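Local coordinates for adenosine kinase, putative (Trypanosoma brucei, PDB 3OTX), which probably phosphorylates adenosine and related nucleosides with ATP to give AMP, a magnesium-dependent step of purine salvage, at residues R9-C14 / E149-P154; F85-G90 / V157-E162; R164-S169 / L181-K186; F171-T174 / H179-Q182. The protein carries 1 engineered substitution. All blocks are in the same frame, centred on the assembly; numbering follows the deposited sequence.

Contact 1: R9-C14 / E149-P154; sequences RVYVQC and EHMRSP
Met151, which meets Gln13 and Tyr11 through its thioether, follows a residue whose carbonyl is held twice. In the PfkB (ribokinase-like) fold of this kinase, Met151 packs from segment 149-154 on strand 10-13 of the central, mostly parallel sheet. His150 O accepts from Ser153 N at 3.0 Å and from Ser153 OG at 2.6 Å. The hydroxyl lies in the carbonyl plane, on a lone pair, at a C=O...OG angle of 138°. Ser153 sits at the N-cap position of helix 154-162, so the same residue bonds back to helix 148-151 and starts the next helix. Gln13 reaches out with CG anti to its nitrogen (chi1 -179°) and the chain extended. Met151 comes from the opposite direction. Its chain bends at chi2 and chi3, and this lays the thioether across the end of the Gln13 carboxamide. SD sits 3.4 Å from Gln13 OE1, and CE is 3.4 Å from Gln13 NE2. These are van der Waals contacts in a buried spot, with Val89 and Phe168 from the flanking strands also on Gln13. The Tyr11 side chain runs obliquely past Met151, and its OH ends 3.7 Å from Met151 CE.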
# COMPACT_ATOMS: atom_id res chain seq x y z
N ARG A 9 1.99 -15.21 -9.93
CA ARG A 9 1.18 -14.03 -10.28
C ARG A 9 0.57 -13.36 -9.05
O ARG A 9 0.07 -14.01 -8.12
CB ARG A 9 0.09 -14.44 -11.29
CG ARG A 9 0.64 -14.84 -12.66
CD ARG A 9 0.71 -13.63 -13.59
NE ARG A 9 -0.60 -13.02 -13.82
CZ ARG A 9 -0.86 -12.08 -14.72
NH1 ARG A 9 0.09 -11.61 -15.52
NH2 ARG A 9 -2.09 -11.59 -14.84
N VAL A 10 0.64 -12.02 -9.07
CA VAL A 10 0.23 -11.19 -7.97
C VAL A 10 -0.96 -10.34 -8.41
O VAL A 10 -0.95 -9.77 -9.52
CB VAL A 10 1.41 -10.29 -7.50
CG1 VAL A 10 0.92 -9.28 -6.47
CG2 VAL A 10 2.53 -11.15 -6.87
N TYR A 11 -1.97 -10.28 -7.55
CA TYR A 11 -3.14 -9.45 -7.75
C TYR A 11 -3.10 -8.35 -6.72
O TYR A 11 -3.05 -8.65 -5.51
CB TYR A 11 -4.39 -10.31 -7.52
CG TYR A 11 -5.72 -9.58 -7.65
CD1 TYR A 11 -6.45 -9.68 -8.85
CD2 TYR A 11 -6.25 -8.83 -6.59
CE1 TYR A 11 -7.66 -9.02 -9.01
CE2 TYR A 11 -7.49 -8.15 -6.73
CZ TYR A 11 -8.17 -8.25 -7.95
OH TYR A 11 -9.38 -7.61 -8.07
N VAL A 12 -3.13 -7.09 -7.17
CA VAL A 12 -3.12 -5.96 -6.24
C VAL A 12 -4.37 -5.13 -6.47
O VAL A 12 -4.74 -4.87 -7.62
CB VAL A 12 -1.91 -5.04 -6.53
CG1 VAL A 12 -1.95 -3.72 -5.69
CG2 VAL A 12 -0.59 -5.79 -6.32
N GLN A 13 -5.01 -4.68 -5.38
CA GLN A 13 -6.18 -3.80 -5.50
C GLN A 13 -6.03 -2.64 -4.55
O GLN A 13 -5.65 -2.81 -3.36
CB GLN A 13 -7.48 -4.60 -5.24
CG GLN A 13 -8.77 -3.76 -5.36
CD GLN A 13 -10.02 -4.59 -5.63
OE1 GLN A 13 -11.14 -4.21 -5.22
NE2 GLN A 13 -9.85 -5.70 -6.32
N CYS A 14 -6.32 -1.44 -5.07
CA CYS A 14 -6.22 -0.23 -4.25
C CYS A 14 -6.96 0.89 -5.02
O CYS A 14 -7.80 0.62 -5.92
CB CYS A 14 -4.73 0.09 -4.02
SG CYS A 14 -4.38 1.38 -2.80
N GLU A 149 -20.08 -4.87 -10.03
CA GLU A 149 -20.15 -5.33 -11.43
C GLU A 149 -18.73 -5.52 -11.97
O GLU A 149 -18.40 -6.55 -12.60
CB GLU A 149 -20.93 -4.35 -12.32
CG GLU A 149 -22.44 -4.27 -12.07
CD GLU A 149 -22.84 -3.89 -10.63
OE1 GLU A 149 -22.21 -3.01 -9.99
OE2 GLU A 149 -23.82 -4.50 -10.14
N HIS A 150 -17.86 -4.55 -11.70
CA HIS A 150 -16.50 -4.69 -12.18
C HIS A 150 -15.79 -5.87 -11.51
O HIS A 150 -15.04 -6.61 -12.15
CB HIS A 150 -15.70 -3.40 -11.94
CG HIS A 150 -14.32 -3.44 -12.54
ND1 HIS A 150 -14.10 -3.45 -13.90
CD2 HIS A 150 -13.09 -3.57 -11.95
CE1 HIS A 150 -12.80 -3.54 -14.13
NE2 HIS A 150 -12.17 -3.62 -12.97
N MET A 151 -16.00 -6.03 -10.21
CA MET A 151 -15.38 -7.16 -9.48
C MET A 151 -15.77 -8.55 -10.04
O MET A 151 -14.99 -9.49 -9.90
CB MET A 151 -15.73 -7.11 -8.00
CG MET A 151 -15.14 -5.90 -7.25
SD MET A 151 -13.32 -5.77 -7.37
CE MET A 151 -12.81 -7.30 -6.62
N ARG A 152 -16.92 -8.64 -10.69
CA ARG A 152 -17.43 -9.92 -11.22
C ARG A 152 -17.19 -10.00 -12.71
O ARG A 152 -17.59 -10.99 -13.35
CB ARG A 152 -18.94 -10.07 -10.96
CG ARG A 152 -19.29 -10.20 -9.50
CD ARG A 152 -20.74 -10.56 -9.29
NE ARG A 152 -21.64 -9.53 -9.80
CZ ARG A 152 -22.25 -8.63 -9.05
NH1 ARG A 152 -22.09 -8.63 -7.73
NH2 ARG A 152 -23.03 -7.73 -9.61
N SER A 153 -16.55 -8.97 -13.29
CA SER A 153 -16.31 -8.90 -14.72
C SER A 153 -15.26 -9.93 -15.15
O SER A 153 -14.42 -10.31 -14.35
CB SER A 153 -15.87 -7.49 -15.14
OG SER A 153 -14.56 -7.19 -14.68
N PRO A 154 -15.32 -10.39 -16.41
CA PRO A 154 -14.39 -11.44 -16.88
C PRO A 154 -12.91 -11.13 -16.65
O PRO A 154 -12.17 -12.01 -16.19
CB PRO A 154 -14.71 -11.56 -18.39
CG PRO A 154 -16.14 -11.14 -18.49
CD PRO A 154 -16.37 -10.10 -17.40

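Contact 2: F85-G90 / V157-E162; sequences FVTYVG and VRAMDE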
# COMPACT_ATOMS: atom_id res chain seq x y z
N PHE A 85 3.14 -10.74 -14.52
CA PHE A 85 3.42 -10.80 -13.09
C PHE A 85 2.31 -10.17 -12.26
O PHE A 85 1.53 -10.89 -11.62
CB PHE A 85 4.81 -10.22 -12.81
CG PHE A 85 5.20 -10.19 -11.36
CD1 PHE A 85 4.81 -11.18 -10.48
CD2 PHE A 85 5.97 -9.14 -10.89
CE1 PHE A 85 5.17 -11.10 -9.11
CE2 PHE A 85 6.35 -9.06 -9.52
CZ PHE A 85 5.97 -10.04 -8.65
N VAL A 86 2.18 -8.85 -12.28
CA VAL A 86 1.19 -8.16 -11.47
C VAL A 86 -0.01 -7.69 -12.27
O VAL A 86 0.13 -7.16 -13.38
CB VAL A 86 1.82 -6.91 -10.77
CG1 VAL A 86 0.75 -6.11 -9.97
CG2 VAL A 86 3.03 -7.26 -9.91
N THR A 87 -1.20 -7.94 -11.73
CA THR A 87 -2.42 -7.32 -12.25
C THR A 87 -2.93 -6.40 -11.16
O THR A 87 -2.93 -6.76 -10.00
CB THR A 87 -3.50 -8.38 -12.52
OG1 THR A 87 -3.04 -9.24 -13.54
CG2 THR A 87 -4.78 -7.72 -12.97
N TYR A 88 -3.30 -5.18 -11.54
CA TYR A 88 -3.80 -4.17 -10.61
C TYR A 88 -5.25 -3.89 -10.94
O TYR A 88 -5.62 -3.75 -12.12
CB TYR A 88 -2.99 -2.86 -10.78
CG TYR A 88 -3.47 -1.73 -9.94
CD1 TYR A 88 -2.94 -1.51 -8.67
CD2 TYR A 88 -4.44 -0.84 -10.41
CE1 TYR A 88 -3.40 -0.43 -7.85
CE2 TYR A 88 -4.90 0.22 -9.63
CZ TYR A 88 -4.37 0.43 -8.35
OH TYR A 88 -4.82 1.49 -7.58
N VAL A 89 -6.06 -3.81 -9.89
CA VAL A 89 -7.48 -3.46 -10.02
C VAL A 89 -7.79 -2.20 -9.20
O VAL A 89 -7.43 -2.10 -8.02
CB VAL A 89 -8.39 -4.65 -9.59
CG1 VAL A 89 -9.88 -4.28 -9.51
CG2 VAL A 89 -8.26 -5.76 -10.63
N GLY A 90 -8.49 -1.26 -9.84
CA GLY A 90 -9.05 -0.09 -9.19
C GLY A 90 -9.93 0.63 -10.20
O GLY A 90 -10.15 0.11 -11.30
N VAL A 157 -12.16 -11.48 -12.83
CA VAL A 157 -12.23 -12.88 -12.35
C VAL A 157 -11.08 -13.71 -12.95
O VAL A 157 -10.48 -14.54 -12.26
CB VAL A 157 -13.61 -13.50 -12.64
CG1 VAL A 157 -13.61 -14.99 -12.28
CG2 VAL A 157 -14.69 -12.75 -11.85
N ARG A 158 -10.77 -13.46 -14.21
CA ARG A 158 -9.63 -14.10 -14.87
C ARG A 158 -8.35 -13.77 -14.13
O ARG A 158 -7.55 -14.67 -13.83
CB ARG A 158 -9.54 -13.63 -16.33
CG ARG A 158 -8.26 -14.04 -17.06
CD ARG A 158 -8.15 -13.29 -18.39
NE ARG A 158 -6.95 -13.62 -19.14
CZ ARG A 158 -6.66 -13.14 -20.35
NH1 ARG A 158 -7.49 -12.30 -20.96
NH2 ARG A 158 -5.53 -13.50 -20.96
N ALA A 159 -8.16 -12.51 -13.79
CA ALA A 159 -6.96 -12.12 -13.03
C ALA A 159 -6.88 -12.77 -11.67
O ALA A 159 -5.80 -13.23 -11.24
CB ALA A 159 -6.87 -10.59 -12.91
N MET A 160 -8.01 -12.84 -10.97
CA MET A 160 -8.02 -13.51 -9.68
C MET A 160 -7.74 -15.01 -9.85
O MET A 160 -6.95 -15.58 -9.10
CB MET A 160 -9.35 -13.31 -8.97
CG MET A 160 -9.56 -11.89 -8.45
SD MET A 160 -10.89 -11.92 -7.20
CE MET A 160 -10.86 -10.19 -6.68
N ASP A 161 -8.36 -15.64 -10.85
CA ASP A 161 -8.15 -17.08 -11.05
C ASP A 161 -6.71 -17.45 -11.35
O ASP A 161 -6.28 -18.52 -10.98
CB ASP A 161 -9.05 -17.67 -12.14
CG ASP A 161 -10.51 -17.75 -11.71
OD1 ASP A 161 -10.77 -17.79 -10.48
OD2 ASP A 161 -11.39 -17.75 -12.58
N GLU A 162 -5.98 -16.54 -12.00
CA GLU A 162 -4.59 -16.85 -12.38
C GLU A 162 -3.54 -16.43 -11.32
O GLU A 162 -2.37 -16.83 -11.39
CB GLU A 162 -4.26 -16.26 -13.76
CG GLU A 162 -4.16 -14.76 -13.74
CD GLU A 162 -4.21 -14.11 -15.12
OE1 GLU A 162 -4.32 -14.82 -16.15
OE2 GLU A 162 -4.16 -12.87 -15.16
O HOH W 1 -4.54 -10.43 -15.63
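Thr87 is turned (chi1 -64°) so that CG2 stands anti to its nitrogen and OG1 anti to its carbonyl carbon; CG2 then faces Ala159 and OG1 faces Glu162. Glu162 places CG between its own nitrogen and carbonyl carbon (chi1 71°), a crowded position, and the extended chain beyond carries the carboxylate toward the strand. This is helix-on-sheet packing in the ribokinase-like core: helix 154-162 lies over strand 86-89, the neighbour of strand 10-13. The backbones come close, with Thr87 CA 6.7 Å from Ala159 CA. The small side chain of Ala159 permits this approach. Its methyl points at the strand, and Ala159 CB touches Thr87 CG2 at 3.6 Å. Thr87 OG1 and Glu162 OE2 are 4.1 Å apart, too far to bond directly, and their side chains cross at about a right angle. A water fills the step between them. It lies 2.8 Å from Thr87 OG1 and donates to Glu162 OE2 at 2.5 Å. The stronger partner of that carboxylate is Arg9, which forms a salt bridge through NH2. OE2 is therefore gripped by a charge and a water, which probably keeps Glu162 ionised. Glu162 belongs to the last turn of helix 154-162, where its N bonds to Arg158 O at 3.1 Å.

Contact 3: R164-S169 / L181-K186; sequences RIFYFS and LQACRK
This is apolar packing of a helix on its own preceding strand, in the middle of the sheet of the ribokinase-like domain. The axes of strand 165-169 and of helix segment 181-186 run nearly antiparallel, at 159°, and approach to 9.2 Å. Ala183 is the closest point of the helix. Its methyl points at the strand and meets chiefly the Phe168 ring. The fit there is tight: Ala183 CB is 3.2 Å from Phe168 CE1 and 3.4 Å from Phe168 CZ, approaching the ring obliquely. Phe168 sets CG beside its backbone nitrogen and anti to the carbonyl carbon, and this places the ring against the methyl. Phe166 is met more loosely, at 4.3 Å from Phe166 CD2 to Ala183 CB, but Ala183 O lies over one face of the Phe166 ring. Lys186, one turn further on, adds its aliphatic part. Its CG lies 3.8 Å from Phe166 CZ, on an oblique approach. The chain then bends at chi2 and chi3 (66° and 64°), which carries the amino group away from the strand. There NZ forms salt bridges with Asp161 and Glu189, so the lysine is apolar at its root and charged at its end. Met160 of helix 154-162 touches Phe166, Ala183 and Lys186, and Phe194 of strand 193-197 meets the Phe168 ring. Strand 165-169, helix 177-189 and strand 193-197 together form a classic beta-alpha-beta crossover unit.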
# COMPACT_ATOMS: atom_id res chain seq x y z
N ARG A 164 -1.84 -15.99 -7.40
CA ARG A 164 -1.66 -16.83 -6.19
C ARG A 164 -1.34 -16.00 -4.95
O ARG A 164 -1.40 -16.51 -3.84
CB ARG A 164 -0.61 -17.92 -6.40
CG ARG A 164 -0.99 -18.92 -7.45
CD ARG A 164 -2.23 -19.72 -7.03
NE ARG A 164 -2.59 -20.73 -8.02
CZ ARG A 164 -3.44 -20.53 -9.03
NH1 ARG A 164 -4.06 -19.34 -9.19
NH2 ARG A 164 -3.68 -21.54 -9.87
N ILE A 165 -1.01 -14.73 -5.16
CA ILE A 165 -0.77 -13.79 -4.05
C ILE A 165 -1.70 -12.59 -4.27
O ILE A 165 -1.73 -12.03 -5.37
CB ILE A 165 0.71 -13.33 -4.02
CG1 ILE A 165 1.67 -14.48 -3.73
CG2 ILE A 165 0.89 -12.20 -2.98
CD1 ILE A 165 3.12 -14.22 -4.17
N PHE A 166 -2.47 -12.25 -3.25
CA PHE A 166 -3.46 -11.18 -3.30
C PHE A 166 -3.06 -10.16 -2.26
O PHE A 166 -2.92 -10.50 -1.08
CB PHE A 166 -4.85 -11.77 -3.01
CG PHE A 166 -5.29 -12.79 -4.03
CD1 PHE A 166 -4.82 -14.11 -3.97
CD2 PHE A 166 -6.16 -12.42 -5.07
CE1 PHE A 166 -5.23 -15.04 -4.91
CE2 PHE A 166 -6.55 -13.37 -6.03
CZ PHE A 166 -6.09 -14.67 -5.94
N TYR A 167 -2.87 -8.92 -2.72
CA TYR A 167 -2.49 -7.85 -1.83
C TYR A 167 -3.49 -6.71 -1.96
O TYR A 167 -3.69 -6.16 -3.07
CB TYR A 167 -1.08 -7.34 -2.15
CG TYR A 167 -0.76 -6.06 -1.43
CD1 TYR A 167 -0.54 -6.05 -0.06
CD2 TYR A 167 -0.75 -4.86 -2.12
CE1 TYR A 167 -0.27 -4.86 0.61
CE2 TYR A 167 -0.47 -3.67 -1.45
CZ TYR A 167 -0.25 -3.69 -0.10
OH TYR A 167 0.02 -2.51 0.54
N PHE A 168 -4.09 -6.35 -0.83
CA PHE A 168 -4.94 -5.18 -0.75
C PHE A 168 -4.37 -4.20 0.23
O PHE A 168 -3.89 -4.59 1.28
CB PHE A 168 -6.33 -5.57 -0.25
CG PHE A 168 -7.23 -6.11 -1.31
CD1 PHE A 168 -6.89 -7.26 -2.06
CD2 PHE A 168 -8.46 -5.51 -1.54
CE1 PHE A 168 -7.74 -7.76 -3.06
CE2 PHE A 168 -9.33 -6.02 -2.51
CZ PHE A 168 -8.96 -7.15 -3.28
N SER A 169 -4.40 -2.91 -0.13
CA SER A 169 -4.07 -1.90 0.86
C SER A 169 -5.20 -1.80 1.88
O SER A 169 -6.38 -2.05 1.55
CB SER A 169 -3.88 -0.55 0.18
OG SER A 169 -5.13 -0.05 -0.24
N LEU A 181 -13.52 -8.90 0.46
CA LEU A 181 -13.92 -10.28 0.82
C LEU A 181 -13.96 -11.22 -0.39
O LEU A 181 -13.60 -12.41 -0.27
CB LEU A 181 -15.25 -10.27 1.58
CG LEU A 181 -15.15 -9.61 2.95
CD1 LEU A 181 -16.56 -9.42 3.51
CD2 LEU A 181 -14.30 -10.44 3.99
N GLN A 182 -14.29 -10.68 -1.56
CA GLN A 182 -14.27 -11.50 -2.78
C GLN A 182 -12.86 -12.04 -3.01
O GLN A 182 -12.67 -13.23 -3.27
CB GLN A 182 -14.73 -10.72 -4.00
CG GLN A 182 -14.62 -11.53 -5.31
CD GLN A 182 -15.04 -10.73 -6.52
OE1 GLN A 182 -15.98 -9.93 -6.44
NE2 GLN A 182 -14.36 -10.94 -7.64
N ALA A 183 -11.85 -11.19 -2.90
CA ALA A 183 -10.47 -11.67 -3.03
C ALA A 183 -10.04 -12.58 -1.88
O ALA A 183 -9.28 -13.53 -2.09
CB ALA A 183 -9.50 -10.48 -3.13
N CYS A 184 -10.51 -12.31 -0.66
CA CYS A 184 -10.20 -13.21 0.45
C CYS A 184 -10.68 -14.63 0.18
O CYS A 184 -9.93 -15.59 0.44
CB CYS A 184 -10.91 -12.72 1.71
SG CYS A 184 -10.21 -11.24 2.43
N ARG A 185 -11.90 -14.77 -0.31
CA ARG A 185 -12.44 -16.07 -0.66
C ARG A 185 -11.70 -16.67 -1.86
O ARG A 185 -11.46 -17.88 -1.89
CB ARG A 185 -13.94 -15.97 -0.90
CG ARG A 185 -14.72 -15.67 0.39
CD ARG A 185 -16.26 -15.71 0.18
NE ARG A 185 -16.70 -14.91 -0.97
CZ ARG A 185 -17.06 -13.63 -0.91
NH1 ARG A 185 -17.08 -12.96 0.25
NH2 ARG A 185 -17.42 -12.99 -2.03
N LYS A 186 -11.35 -15.85 -2.86
CA LYS A 186 -10.61 -16.38 -4.00
C LYS A 186 -9.24 -16.93 -3.60
O LYS A 186 -8.81 -17.98 -4.10
CB LYS A 186 -10.46 -15.29 -5.06
CG LYS A 186 -9.72 -15.74 -6.29
CD LYS A 186 -10.51 -16.81 -7.09
CE LYS A 186 -11.85 -16.27 -7.65
NZ LYS A 186 -12.58 -17.27 -8.52

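Contact 4: F171-T174 / H179-Q182; sequences FTLT and HVLQ. With AP5 (bis(adenosine)-5'-pentaphosphate), chain C.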
# COMPACT_ATOMS: atom_id res chain seq x y z
N PHE A 171 -6.27 0.87 2.75
CA PHE A 171 -7.11 1.93 2.15
C PHE A 171 -8.31 1.44 1.36
O PHE A 171 -9.31 2.18 1.26
CB PHE A 171 -6.25 2.79 1.25
CG PHE A 171 -5.20 3.61 1.97
CD1 PHE A 171 -3.85 3.53 1.54
CD2 PHE A 171 -5.55 4.49 2.97
CE1 PHE A 171 -2.87 4.38 2.16
CE2 PHE A 171 -4.58 5.34 3.62
CZ PHE A 171 -3.25 5.28 3.20
N THR A 172 -8.27 0.20 0.87
CA THR A 172 -9.45 -0.37 0.21
C THR A 172 -10.66 -0.54 1.14
O THR A 172 -11.77 -0.61 0.67
CB THR A 172 -9.17 -1.74 -0.46
OG1 THR A 172 -8.79 -2.68 0.54
CG2 THR A 172 -8.04 -1.60 -1.49
N LEU A 173 -10.44 -0.53 2.45
CA LEU A 173 -11.53 -0.80 3.39
C LEU A 173 -12.52 0.36 3.46
O LEU A 173 -13.62 0.22 3.99
CB LEU A 173 -10.94 -1.10 4.77
CG LEU A 173 -10.12 -2.40 4.74
CD1 LEU A 173 -9.30 -2.56 6.03
CD2 LEU A 173 -11.01 -3.64 4.54
N THR A 174 -12.11 1.52 2.93
CA THR A 174 -13.03 2.67 2.94
C THR A 174 -14.00 2.71 1.75
O THR A 174 -14.91 3.56 1.72
CB THR A 174 -12.30 4.03 3.01
OG1 THR A 174 -11.88 4.43 1.69
CG2 THR A 174 -11.13 3.99 3.95
N HIS A 179 -15.71 -6.02 -1.73
CA HIS A 179 -14.74 -6.25 -2.81
C HIS A 179 -13.53 -6.99 -2.26
O HIS A 179 -12.99 -7.89 -2.90
CB HIS A 179 -14.25 -4.93 -3.40
CG HIS A 179 -15.33 -4.09 -4.01
ND1 HIS A 179 -16.61 -4.56 -4.23
CD2 HIS A 179 -15.31 -2.81 -4.45
CE1 HIS A 179 -17.33 -3.60 -4.78
NE2 HIS A 179 -16.57 -2.52 -4.91
N VAL A 180 -13.10 -6.61 -1.07
CA VAL A 180 -11.97 -7.23 -0.41
C VAL A 180 -12.32 -8.67 -0.09
O VAL A 180 -11.49 -9.56 -0.35
CB VAL A 180 -11.61 -6.49 0.90
CG1 VAL A 180 -10.26 -6.99 1.41
CG2 VAL A 180 -11.49 -4.97 0.63
N LEU A 181 -13.52 -8.90 0.46
CA LEU A 181 -13.92 -10.28 0.82
C LEU A 181 -13.96 -11.22 -0.39
O LEU A 181 -13.60 -12.41 -0.27
CB LEU A 181 -15.25 -10.27 1.58
CG LEU A 181 -15.15 -9.61 2.95
CD1 LEU A 181 -16.56 -9.42 3.51
CD2 LEU A 181 -14.30 -10.44 3.99
N GLN A 182 -14.29 -10.68 -1.56
CA GLN A 182 -14.27 -11.50 -2.78
C GLN A 182 -12.86 -12.04 -3.01
O GLN A 182 -12.67 -13.23 -3.27
CB GLN A 182 -14.73 -10.72 -4.00
CG GLN A 182 -14.62 -11.53 -5.31
CD GLN A 182 -15.04 -10.73 -6.52
OE1 GLN A 182 -15.98 -9.93 -6.44
NE2 GLN A 182 -14.36 -10.94 -7.64
PA AP5 C . 9.12 2.92 7.40
O1A AP5 C . 9.47 4.35 7.80
O2A AP5 C . 8.86 2.00 8.58
O3A AP5 C . 7.82 2.83 6.46
PB AP5 C . 6.48 3.72 6.56
O1B AP5 C . 6.32 4.37 7.90
O2B AP5 C . 5.36 2.86 6.07
O3B AP5 C . 6.85 4.82 5.47
PG AP5 C . 6.30 6.29 5.17
O1G AP5 C . 7.40 7.02 4.47
O2G AP5 C . 5.92 7.08 6.40
O3G AP5 C . 5.17 5.95 4.17
PD AP5 C . 4.13 6.92 3.40
O1D AP5 C . 4.30 8.39 3.72
O2D AP5 C . 2.78 6.29 3.62
O3D AP5 C . 4.63 6.74 1.88
PE AP5 C . 4.18 5.58 0.86
O1E AP5 C . 4.07 4.27 1.60
O2E AP5 C . 5.07 5.63 -0.38
O5F AP5 C . 10.27 2.40 6.42
C5F AP5 C . 10.14 1.15 5.74
C4F AP5 C . 11.52 0.65 5.38
O4F AP5 C . 12.23 1.65 4.64
C3F AP5 C . 12.43 0.38 6.57
O3F AP5 C . 12.23 -0.93 7.04
C2F AP5 C . 13.80 0.64 6.01
O2F AP5 C . 14.25 -0.48 5.30
C1F AP5 C . 13.55 1.77 5.00
N9A AP5 C . 13.73 3.13 5.57
C8A AP5 C . 12.73 4.06 5.85
N7A AP5 C . 13.33 5.19 6.33
C5A AP5 C . 14.68 4.99 6.33
C6A AP5 C . 15.75 5.79 6.66
N6A AP5 C . 15.60 7.07 7.00
N1A AP5 C . 17.02 5.28 6.53
C2A AP5 C . 17.25 4.00 6.05
N3A AP5 C . 16.16 3.22 5.71
C4A AP5 C . 14.91 3.71 5.83
O5J AP5 C . 2.66 6.01 0.45
C5J AP5 C . 2.44 7.24 -0.22
C4J AP5 C . 1.25 6.98 -1.12
O4J AP5 C . 0.04 6.86 -0.36
C3J AP5 C . 0.94 8.14 -2.08
O3J AP5 C . 1.38 7.75 -3.38
C2J AP5 C . -0.58 8.32 -1.99
O2J AP5 C . -1.23 8.41 -3.25
C1J AP5 C . -1.01 7.07 -1.26
N9B AP5 C . -2.29 7.20 -0.56
C8B AP5 C . -2.57 8.13 0.41
N7B AP5 C . -3.87 7.95 0.77
C5B AP5 C . -4.40 6.92 0.03
C6B AP5 C . -5.66 6.32 0.01
N6B AP5 C . -6.71 6.75 0.72
N1B AP5 C . -5.83 5.31 -0.91
C2B AP5 C . -4.82 4.80 -1.70
N3B AP5 C . -3.59 5.43 -1.70
C4B AP5 C . -3.39 6.45 -0.81
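Residues 171-174 belong to a 3-10 segment that begins earlier in the chain, with a weak bond from Thr174 N to Phe171 O at 3.3 Å, and they approach helix 177-189 most closely where Thr172 CA stands 7.3 Å from Val180 CA. Across this gap Val180 does the touching with one methyl, CG2. That methyl lies 3.5 Å from Thr172 OG1 and 4.2 Å from Leu173 CD2. The threonine side chain passes it obliquely, and the leucine crosses at about a right angle. Thr172 holds OG1 between its own nitrogen and carbonyl carbon (chi1 62°). From there the hydroxyl also hydrogen-bonds to Ser169 O, so the segment is braced on the end of strand 165-169 while the same oxygen rests against the valine. Leu173 and Val180 both continue onto Val214 of helix 208-214, which extends the apolar cluster. Phe171 faces the other way, toward the bound bis(adenosine)-5'-pentaphosphate. Its ring lies against one adenine, with AP5 C6B 3.3 Å above the ring plane and offset toward the rim. Even the start of the side chain is in contact, Phe171 CB being 3.3 Å from AP5 N1B. Phe171 N is hydrogen-bonded to Ser199 OG, and Asn15, which like Phe171 binds adenosine, bonds weakly to Phe171 O. The arrangement is thus a short 3-10 segment between strand and helix of a beta-alpha-beta unit that carries one wall of the adenosine site.

Contacts 1 to 3 join one central sheet to helices on one side of it; contact 4 packs the loop after strand 165-169 on helix 177-189. Strand 10-13 of contact 1 lies between the strands of contacts 2 and 3: Val12 O probably bonds to Val89 N at 2.8 Å, and Tyr11 O to Tyr167 N at 2.8 Å. Met151 O probably accepts from Gln182 NE2 at 2.8 Å. Contacts 3 and 4 share Leu181 and Gln182. Contact 4 reaches the inhibitor through Phe171, and Cys14 of segment 9-14 also touches it. The side chain of Gln13 is about 10 Å from the inhibitor. Contact 2 lies away from the pocket.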